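Local coordinates for protein methyltransferase (Streptomyces regensis, PDB 5N5D) that probably transfers a methyl group from S-adenosylmethionine to a hydroxyl group during biosynthesis of the pyrrolobenzodiazepine tomaymycin, at residues I65-T70 / M139-A144; Q61-L66 / P84-L89. All blocks are in the same frame, centred on the assembly; numbering follows the deposited sequence.

Contact 1 (I65-T70 / M139-A144); sequences ILEIGT and MVFVDA. With SAM (S-adenosylmethionine), chain H.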
loop_
_atom_site.group_PDB
_atom_site.type_symbol
_atom_site.label_atom_id
_atom_site.label_comp_id
_atom_site.label_asym_id
_atom_site.label_seq_id
_atom_site.Cartn_x
_atom_site.Cartn_y
_atom_site.Cartn_z
ATOM N N ILE A 65 -0.917 12.016 -13.555
ATOM C CA ILE A 65 -0.216 10.773 -13.260
ATOM C C ILE A 65 0.698 10.435 -14.427
ATOM O O ILE A 65 0.303 10.564 -15.591
ATOM C CB ILE A 65 -1.203 9.618 -12.998
ATOM C CG1 ILE A 65 -2.136 9.971 -11.834
ATOM C CG2 ILE A 65 -0.446 8.324 -12.726
ATOM C CD1 ILE A 65 -3.230 8.948 -11.588
ATOM N N LEU A 66 1.915 9.991 -14.115
ATOM C CA LEU A 66 2.875 9.523 -15.107
ATOM C C LEU A 66 3.074 8.025 -14.931
ATOM O O LEU A 66 3.317 7.561 -13.814
ATOM C CB LEU A 66 4.210 10.255 -14.957
ATOM C CG LEU A 66 5.387 9.736 -15.783
ATOM C CD1 LEU A 66 5.113 9.863 -17.285
ATOM C CD2 LEU A 66 6.657 10.466 -15.398
ATOM N N GLU A 67 2.961 7.276 -16.025
ATOM C CA GLU A 67 3.188 5.838 -16.023
ATOM C C GLU A 67 4.281 5.498 -17.019
ATOM O O GLU A 67 4.214 5.905 -18.184
ATOM C CB GLU A 67 1.906 5.077 -16.375
ATOM C CG GLU A 67 2.086 3.576 -16.542
ATOM C CD GLU A 67 0.773 2.879 -16.832
ATOM O OE1 GLU A 67 0.184 3.144 -17.902
ATOM O OE2 GLU A 67 0.330 2.089 -15.975
ATOM N N ILE A 68 5.273 4.743 -16.565
ATOM C CA ILE A 68 6.374 4.290 -17.404
ATOM C C ILE A 68 6.177 2.793 -17.596
ATOM O O ILE A 68 6.430 2.004 -16.680
ATOM C CB ILE A 68 7.736 4.616 -16.783
ATOM C CG1 ILE A 68 7.822 6.114 -16.485
ATOM C CG2 ILE A 68 8.857 4.188 -17.720
ATOM C CD1 ILE A 68 9.014 6.522 -15.659
ATOM N N GLY A 69 5.688 2.403 -18.775
ATOM C CA GLY A 69 5.418 1.007 -19.075
ATOM C C GLY A 69 3.945 0.672 -19.223
ATOM O O GLY A 69 3.374 0.015 -18.354
ATOM N N THR A 70 3.341 1.095 -20.339
ATOM C CA THR A 70 1.909 0.888 -20.564
ATOM C C THR A 70 1.559 -0.587 -20.710
ATOM O O THR A 70 0.509 -1.032 -20.223
ATOM C CB THR A 70 1.460 1.614 -21.832
ATOM O OG1 THR A 70 2.050 2.914 -21.896
ATOM C CG2 THR A 70 -0.059 1.728 -21.866
ATOM N N MET A 139 1.646 11.740 -9.126
ATOM C CA MET A 139 1.937 10.334 -8.906
ATOM C C MET A 139 2.695 9.815 -10.113
ATOM O O MET A 139 2.410 10.205 -11.249
ATOM C CB MET A 139 0.654 9.523 -8.686
ATOM C CG MET A 139 0.882 8.036 -8.503
ATOM S SD MET A 139 -0.636 7.232 -7.949
ATOM C CE MET A 139 -0.128 5.518 -7.925
ATOM N N VAL A 140 3.663 8.942 -9.857
ATOM C CA VAL A 140 4.439 8.284 -10.901
ATOM C C VAL A 140 4.433 6.788 -10.627
ATOM O O VAL A 140 4.747 6.361 -9.512
ATOM C CB VAL A 140 5.888 8.797 -10.956
ATOM C CG1 VAL A 140 6.626 8.162 -12.113
ATOM C CG2 VAL A 140 5.913 10.307 -11.061
ATOM N N PHE A 141 4.085 5.998 -11.638
ATOM C CA PHE A 141 4.168 4.544 -11.572
ATOM C C PHE A 141 5.252 4.084 -12.537
ATOM O O PHE A 141 5.146 4.307 -13.750
ATOM C CB PHE A 141 2.821 3.898 -11.913
ATOM C CG PHE A 141 2.822 2.387 -11.839
ATOM C CD1 PHE A 141 3.431 1.717 -10.786
ATOM C CD2 PHE A 141 2.199 1.639 -12.823
ATOM C CE1 PHE A 141 3.415 0.329 -10.726
ATOM C CE2 PHE A 141 2.176 0.257 -12.764
ATOM C CZ PHE A 141 2.790 -0.396 -11.709
ATOM N N VAL A 142 6.288 3.452 -11.995
ATOM C CA VAL A 142 7.436 2.982 -12.759
ATOM C C VAL A 142 7.315 1.470 -12.872
ATOM O O VAL A 142 7.431 0.752 -11.870
ATOM C CB VAL A 142 8.758 3.384 -12.100
ATOM C CG1 VAL A 142 9.941 2.970 -12.977
ATOM C CG2 VAL A 142 8.773 4.882 -11.797
ATOM N N ASP A 143 7.095 0.984 -14.086
ATOM C CA ASP A 143 6.862 -0.430 -14.332
ATOM C C ASP A 143 7.315 -0.767 -15.747
ATOM O O ASP A 143 6.555 -1.277 -16.567
ATOM C CB ASP A 143 5.388 -0.769 -14.120
ATOM C CG ASP A 143 5.111 -2.260 -14.186
ATOM O OD1 ASP A 143 6.047 -3.071 -13.975
ATOM O OD2 ASP A 143 3.944 -2.628 -14.447
ATOM N N ALA A 144 8.576 -0.476 -16.054
ATOM C CA ALA A 144 9.120 -0.801 -17.366
ATOM C C ALA A 144 10.338 -1.700 -17.187
ATOM O O ALA A 144 10.267 -2.708 -16.475
ATOM C CB ALA A 144 9.452 0.477 -18.138
HETATM N N SAM H . 2.215 -1.458 -16.295
HETATM C CA SAM H . 1.651 -2.575 -17.079
HETATM C C SAM H . 0.444 -3.213 -16.318
HETATM O O SAM H . 0.591 -3.401 -15.089
HETATM O OXT SAM H . -0.578 -3.491 -16.979
HETATM C CB SAM H . 2.729 -3.652 -17.355
HETATM C CG SAM H . 4.024 -3.038 -17.878
HETATM S SD SAM H . 5.128 -4.394 -18.342
HETATM C CE SAM H . 5.644 -4.955 -16.763
HETATM C "C5'" SAM H . 6.651 -3.521 -18.842
HETATM C "C4'" SAM H . 6.482 -2.728 -20.123
HETATM O "O4'" SAM H . 7.571 -1.794 -20.291
HETATM C "C3'" SAM H . 6.426 -3.578 -21.399
HETATM O "O3'" SAM H . 5.221 -3.298 -22.103
HETATM C "C2'" SAM H . 7.697 -3.171 -22.162
HETATM O "O2'" SAM H . 7.525 -3.180 -23.574
HETATM C "C1'" SAM H . 7.899 -1.747 -21.661
HETATM N N9 SAM H . 9.259 -1.239 -21.788
HETATM C C8 SAM H . 10.427 -1.922 -21.579
HETATM N N7 SAM H . 11.507 -1.188 -21.705
HETATM C C5 SAM H . 11.012 0.070 -22.018
HETATM C C6 SAM H . 11.643 1.305 -22.254
HETATM N N6 SAM H . 12.970 1.480 -22.216
HETATM N N1 SAM H . 10.858 2.373 -22.523
HETATM C C2 SAM H . 9.532 2.203 -22.556
HETATM N N3 SAM H . 8.825 1.086 -22.352
HETATM C C4 SAM H . 9.629 0.050 -22.081
#
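Gly-69 and Asp-143, side by side past the ends of two parallel strands, grip the amino N of S-adenosylmethionine: Gly-69 O and Asp-143 OD2 each accept a hydrogen bond of 2.8 Å from it. With CG swung opposite the backbone N (chi1 -173°), Asp-143 directs its carboxylate to the cofactor, and OD1 lies 3.4 Å from the methyl carbon CE. With an alanine in place of Asp-143, the amino group is likely to lose its carboxylate partner and the methionine end to be freer to shift. Gly-69 CA points its hydrogen at Asp-143 O; a side chain there would collide with that oxygen. Behind this site strands 65-68 and 139-142 are laced by backbone bonds such as Phe-141 N to Leu-66 O (2.8 Å). Glu-67 OE2 meets the ring edge 3.7 Å from Phe-141 CD2, while Asp-143 CB lies over one ring face, displaced toward the rim. Ser-75, Ser-76 and Thr-91 hold the Glu-67 carboxylate. On the other sheet face Leu-66 CD2 packs 4.0 Å from Val-140 CG1. The Gly-69 turn probably begins the glycine-rich motif of Rossmann-like methyltransferases, and Gly-69 O and the Asp-143 carboxylate would probably favour the protonated, positively charged amino group.

Contact 2 (Q61-L66 / P84-L89); sequences QARRIL and PPDGRL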
loop_
_atom_site.group_PDB
_atom_site.type_symbol
_atom_site.label_atom_id
_atom_site.label_comp_id
_atom_site.label_asym_id
_atom_site.label_seq_id
_atom_site.Cartn_x
_atom_site.Cartn_y
_atom_site.Cartn_z
ATOM N N GLN A 61 -5.473 12.289 -4.234
ATOM C CA GLN A 61 -6.221 13.232 -5.065
ATOM C C GLN A 61 -5.373 13.664 -6.256
ATOM O O GLN A 61 -5.300 14.846 -6.610
ATOM C CB GLN A 61 -6.693 14.438 -4.255
ATOM C CG GLN A 61 -7.528 14.071 -3.042
ATOM C CD GLN A 61 -8.015 15.286 -2.282
ATOM O OE1 GLN A 61 -7.219 16.086 -1.791
ATOM N NE2 GLN A 61 -9.331 15.435 -2.187
ATOM N N ALA A 62 -4.724 12.680 -6.875
ATOM C CA ALA A 62 -3.858 12.931 -8.012
ATOM C C ALA A 62 -4.667 13.445 -9.189
ATOM O O ALA A 62 -5.707 12.880 -9.544
ATOM C CB ALA A 62 -3.117 11.656 -8.408
ATOM N N ARG A 63 -4.174 14.516 -9.796
ATOM C CA ARG A 63 -4.741 15.084 -11.009
ATOM C C ARG A 63 -3.902 14.788 -12.237
ATOM O O ARG A 63 -4.445 14.705 -13.338
ATOM C CB ARG A 63 -4.891 16.602 -10.847
ATOM C CG ARG A 63 -5.471 17.330 -12.041
ATOM C CD ARG A 63 -5.728 18.804 -11.706
ATOM N NE ARG A 63 -6.146 19.571 -12.877
ATOM C CZ ARG A 63 -5.329 20.267 -13.663
ATOM N NH1 ARG A 63 -4.024 20.310 -13.417
ATOM N NH2 ARG A 63 -5.820 20.927 -14.703
ATOM N N ARG A 64 -2.592 14.629 -12.074
ATOM C CA ARG A 64 -1.708 14.268 -13.170
ATOM C C ARG A 64 -0.891 13.061 -12.742
ATOM O O ARG A 64 -0.247 13.088 -11.689
ATOM C CB ARG A 64 -0.776 15.417 -13.552
ATOM C CG ARG A 64 -1.483 16.657 -14.087
ATOM C CD ARG A 64 -0.484 17.594 -14.756
ATOM N NE ARG A 64 -1.013 18.943 -14.939
ATOM C CZ ARG A 64 -1.848 19.299 -15.910
ATOM N NH1 ARG A 64 -2.270 18.405 -16.795
ATOM N NH2 ARG A 64 -2.269 20.555 -15.993
ATOM N N ILE A 65 -0.917 12.016 -13.555
ATOM C CA ILE A 65 -0.216 10.773 -13.260
ATOM C C ILE A 65 0.698 10.435 -14.427
ATOM O O ILE A 65 0.303 10.564 -15.591
ATOM C CB ILE A 65 -1.203 9.618 -12.998
ATOM C CG1 ILE A 65 -2.136 9.971 -11.834
ATOM C CG2 ILE A 65 -0.446 8.324 -12.726
ATOM C CD1 ILE A 65 -3.230 8.948 -11.588
ATOM N N LEU A 66 1.915 9.991 -14.115
ATOM C CA LEU A 66 2.875 9.523 -15.107
ATOM C C LEU A 66 3.074 8.025 -14.931
ATOM O O LEU A 66 3.317 7.561 -13.814
ATOM C CB LEU A 66 4.210 10.255 -14.957
ATOM C CG LEU A 66 5.387 9.736 -15.783
ATOM C CD1 LEU A 66 5.113 9.863 -17.285
ATOM C CD2 LEU A 66 6.657 10.466 -15.398
ATOM N N PRO A 84 -9.772 12.936 -11.791
ATOM C CA PRO A 84 -10.918 13.822 -11.974
ATOM C C PRO A 84 -11.092 14.164 -13.441
ATOM O O PRO A 84 -10.194 13.909 -14.256
ATOM C CB PRO A 84 -10.527 15.061 -11.161
ATOM C CG PRO A 84 -9.051 15.100 -11.301
ATOM C CD PRO A 84 -8.609 13.659 -11.249
ATOM N N PRO A 85 -12.216 14.773 -13.817
ATOM C CA PRO A 85 -12.450 15.048 -15.242
ATOM C C PRO A 85 -11.422 15.964 -15.883
ATOM O O PRO A 85 -11.306 15.954 -17.113
ATOM C CB PRO A 85 -13.841 15.689 -15.248
ATOM C CG PRO A 85 -14.486 15.191 -14.012
ATOM C CD PRO A 85 -13.401 15.077 -12.996
ATOM N N ASP A 86 -10.690 16.766 -15.107
ATOM C CA ASP A 86 -9.642 17.612 -15.663
ATOM C C ASP A 86 -8.259 16.999 -15.481
ATOM O O ASP A 86 -7.252 17.686 -15.674
ATOM C CB ASP A 86 -9.688 19.016 -15.049
ATOM C CG ASP A 86 -9.411 19.033 -13.552
ATOM O OD1 ASP A 86 -9.431 17.973 -12.898
ATOM O OD2 ASP A 86 -9.177 20.145 -13.024
ATOM N N GLY A 87 -8.193 15.713 -15.148
ATOM C CA GLY A 87 -6.921 15.057 -14.930
ATOM C C GLY A 87 -6.311 14.504 -16.207
ATOM O O GLY A 87 -6.911 14.516 -17.283
ATOM N N ARG A 88 -5.082 14.002 -16.079
ATOM C CA ARG A 88 -4.429 13.362 -17.209
ATOM C C ARG A 88 -3.485 12.276 -16.722
ATOM O O ARG A 88 -2.799 12.439 -15.708
ATOM C CB ARG A 88 -3.657 14.365 -18.074
ATOM C CG ARG A 88 -3.149 13.754 -19.382
ATOM C CD ARG A 88 -3.421 14.639 -20.593
ATOM N NE ARG A 88 -2.551 15.812 -20.631
ATOM C CZ ARG A 88 -2.889 17.029 -20.217
ATOM N NH1 ARG A 88 -2.011 18.021 -20.303
ATOM N NH2 ARG A 88 -4.096 17.271 -19.720
ATOM N N LEU A 89 -3.489 11.164 -17.448
ATOM C CA LEU A 89 -2.498 10.104 -17.334
ATOM C C LEU A 89 -1.594 10.183 -18.556
ATOM O O LEU A 89 -2.070 10.098 -19.694
ATOM C CB LEU A 89 -3.167 8.730 -17.250
ATOM C CG LEU A 89 -2.205 7.540 -17.326
ATOM C CD1 LEU A 89 -1.300 7.502 -16.108
ATOM C CD2 LEU A 89 -2.976 6.240 -17.470
#
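Arg-63 and Asp-86 form a salt bridge at the edge of this contact, with Arg-63 NE giving a hydrogen bond of 3.1 Å to Asp-86 OD2. The oxygen lies near the guanidinium plane, yet the donor comes from above the carboxylate, and the two planes stand 71° apart. Arg-63 reaches it with a chain extended from CG to NE, CG opposite its backbone N (chi1 180°). Next to this pair, Arg-64 and Arg-88 run side by side, and Arg-64 NH1 sits over one face of the Arg-88 guanidinium, 3.5 Å from Arg-88 NH1. Two like charges thus come close, which probably costs some energy; Glu-116 offers Arg-88 NE a long, weak ion pair. Arg-88 bends at both chi2 (134°, away from the staggered positions) and chi3. On the opposite face of the sheet, Leu-89 CD1 packs 3.6 Å from Ile-65 CG2.

The backbones beneath belong to the first beta-alpha-beta unit of the Rossmann-like sheet, in which helix 74-80 connects parallel strands 64-68 and 88-93, a beta-alpha-beta crossover. Arg-88 N donates to Arg-63 O (2.9 Å) and Ile-65 N to Arg-88 O (2.9 Å), so Arg-88 bridges to the residues before and after Arg-64.

A type I turn from Pro-84 to Gly-87, closed by Gly-87 N to Pro-84 O (2.8 Å), presents Asp-86 and delivers the strand. Gly-87 CA lies 3.0 Å from Arg-63 O, where a CB would clash, and Pro-84 CD rests 3.5 Å from Ala-62 O. Upstream, Gln-61 ends helix 47-60 in a Schellman motif, and Asp-138 OD2 accepts from the backbone N of both Arg-63 and Arg-64.

In the fold
From the N terminus, the chain leaves helix 47-60 and enters strand 64-68, the element shared by both contacts through Ile-65 and Leu-66. Contact 2 closes first: after helix 74-80 the chain returns at 84-89 to lie along one edge of that strand. Continuing through strand 88-93, helix 96-108, strand 115-119 and helix 122-125, it comes back at 139-144 to the other edge, where contact 1 closes a longer loop that takes in 84-89. Strand 64-68 is therefore the middle of three parallel neighbours, between strands 88-93 and 139-142. The centres lie about 13 Å apart, contact 2 at the strand's start and contact 1 reaching the cofactor end.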